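Local coordinates for SG7.AF (PDB 6XL7), which inhibits the alternative pathway of host complement as a mosquito salivary protein, blocking the activity of the C3 convertase C3bBb, at residues Phe17-Thr20 / Tyr25-Ser28. Numbering follows the deposited sequence. Where two conformers were deposited one is given.
Sequences FDET and YLQS
Leu26 pushes its isobutyl group from the first turn of helix 23-46 against the loop residues Phe17, Asp18 and Glu19, and its two methyls divide the work. CD2 lies 3.5 Å from the backbone O of Asp18 and 4.1 Å from CB of Phe17, so this branch meets the main chain and the root of the aromatic side chain rather than the ring. CD1 turns to Glu19, with OE2 at 3.8 Å. Both Leu26 and Glu19 set their CG beside the backbone N, and the glutamate then bends at chi2 (-65°). Although its CB leaves the backbone heading away from the helix, this bend brings the carboxylate back across the leucine at an oblique angle, where OE1 pairs with Lys30 one turn further along. The Phe17 side chain goes on to touch Ala29, Lys30 and Val33.

A water also bridges the segments: it accepts from Asp18 N and sits 3.1 Å from Tyr25 OH, in the plane of the phenol ring. The Tyr25 ring meets Tyr74 of helix 56-77 edge-to-face. Within the loop, Asp18 OD1 takes both Thr20 N (3.1 Å) and Thr20 OG1 (2.7 Å) from one face of the carboxylate, 39° out of its plane, two bonds that help hold the turn ahead of the helix. The connection between helices 2-13 and 23-46 thus contains an Asx turn, Asp18 to Thr20, next to the place where Phe17-Glu19 pack on a leucine at the start of the second helix of this largely helical Aegyptin C-terminal-type domain.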
loop_
_atom_site.group_PDB
_atom_site.type_symbol
_atom_site.label_atom_id
_atom_site.label_comp_id
_atom_site.label_asym_id
_atom_site.label_seq_id
_atom_site.Cartn_x
_atom_site.Cartn_y
_atom_site.Cartn_z
ATOM N N PHE A 17 4.158 -9.366 1.488
ATOM C CA PHE A 17 5.557 -8.986 1.561
ATOM C C PHE A 17 6.401 -10.251 1.536
ATOM O O PHE A 17 6.060 -11.246 2.185
ATOM C CB PHE A 17 5.824 -8.211 2.849
ATOM C CG PHE A 17 5.057 -6.922 2.941
ATOM C CD1 PHE A 17 3.775 -6.896 3.461
ATOM C CD2 PHE A 17 5.612 -5.734 2.496
ATOM C CE1 PHE A 17 3.067 -5.713 3.543
ATOM C CE2 PHE A 17 4.906 -4.547 2.574
ATOM C CZ PHE A 17 3.636 -4.533 3.094
ATOM N N ASP A 18 7.489 -10.219 0.771
ATOM C CA ASP A 18 8.383 -11.370 0.645
ATOM C C ASP A 18 9.355 -11.344 1.818
ATOM O O ASP A 18 10.328 -10.589 1.817
ATOM C CB ASP A 18 9.104 -11.328 -0.698
ATOM C CG ASP A 18 10.019 -12.535 -0.929
ATOM O OD1 ASP A 18 10.247 -13.328 0.007
ATOM O OD2 ASP A 18 10.514 -12.690 -2.063
ATOM N N GLU A 19 9.103 -12.202 2.814
ATOM C CA GLU A 19 9.871 -12.199 4.054
ATOM C C GLU A 19 11.306 -12.676 3.882
ATOM O O GLU A 19 12.088 -12.574 4.832
ATOM C CB GLU A 19 9.168 -13.052 5.113
ATOM C CG GLU A 19 7.894 -12.425 5.661
ATOM C CD GLU A 19 8.156 -11.144 6.429
ATOM O OE1 GLU A 19 7.388 -10.177 6.250
ATOM O OE2 GLU A 19 9.129 -11.101 7.213
ATOM N N THR A 20 11.679 -13.191 2.710
ATOM C CA THR A 20 13.078 -13.519 2.471
ATOM C C THR A 20 13.923 -12.293 2.134
ATOM O O THR A 20 15.158 -12.399 2.108
ATOM C CB THR A 20 13.222 -14.581 1.372
ATOM O OG1 THR A 20 12.868 -14.019 0.102
ATOM C CG2 THR A 20 12.329 -15.789 1.662
ATOM N N TYR A 25 14.850 -3.323 4.234
ATOM C CA TYR A 25 13.887 -3.017 3.185
ATOM C C TYR A 25 12.459 -3.306 3.646
ATOM O O TYR A 25 11.553 -2.488 3.443
ATOM C CB TYR A 25 14.231 -3.780 1.895
ATOM C CG TYR A 25 13.001 -3.985 1.052
ATOM C CD1 TYR A 25 12.539 -2.984 0.203
ATOM C CD2 TYR A 25 12.257 -5.156 1.154
ATOM C CE1 TYR A 25 11.368 -3.155 -0.527
ATOM C CE2 TYR A 25 11.088 -5.328 0.436
ATOM C CZ TYR A 25 10.659 -4.327 -0.402
ATOM O OH TYR A 25 9.504 -4.481 -1.131
ATOM N N LEU A 26 12.240 -4.469 4.270
ATOM C CA LEU A 26 10.890 -4.845 4.686
ATOM C C LEU A 26 10.296 -3.825 5.645
ATOM O O LEU A 26 9.107 -3.494 5.552
ATOM C CB LEU A 26 10.911 -6.232 5.328
ATOM C CG LEU A 26 11.058 -7.414 4.375
ATOM C CD1 LEU A 26 11.313 -8.678 5.181
ATOM C CD2 LEU A 26 9.800 -7.570 3.520
ATOM N N GLN A 27 11.106 -3.322 6.581
ATOM C CA GLN A 27 10.611 -2.326 7.527
ATOM C C GLN A 27 10.132 -1.072 6.809
ATOM O O GLN A 27 9.067 -0.533 7.128
ATOM C CB GLN A 27 11.688 -2.002 8.563
ATOM C CG GLN A 27 11.955 -3.151 9.520
ATOM C CD GLN A 27 13.263 -3.006 10.271
ATOM O OE1 GLN A 27 13.910 -1.958 10.225
ATOM N NE2 GLN A 27 13.665 -4.068 10.963
ATOM N N SER A 28 10.897 -0.596 5.830
ATOM C CA SER A 28 10.481 0.589 5.084
ATOM C C SER A 28 9.287 0.292 4.192
ATOM O O SER A 28 8.372 1.118 4.073
ATOM C CB SER A 28 11.644 1.146 4.255
ATOM O OG SER A 28 12.524 1.896 5.069
HETATM O O HOH W 1 8.095 -7.189 -0.374
#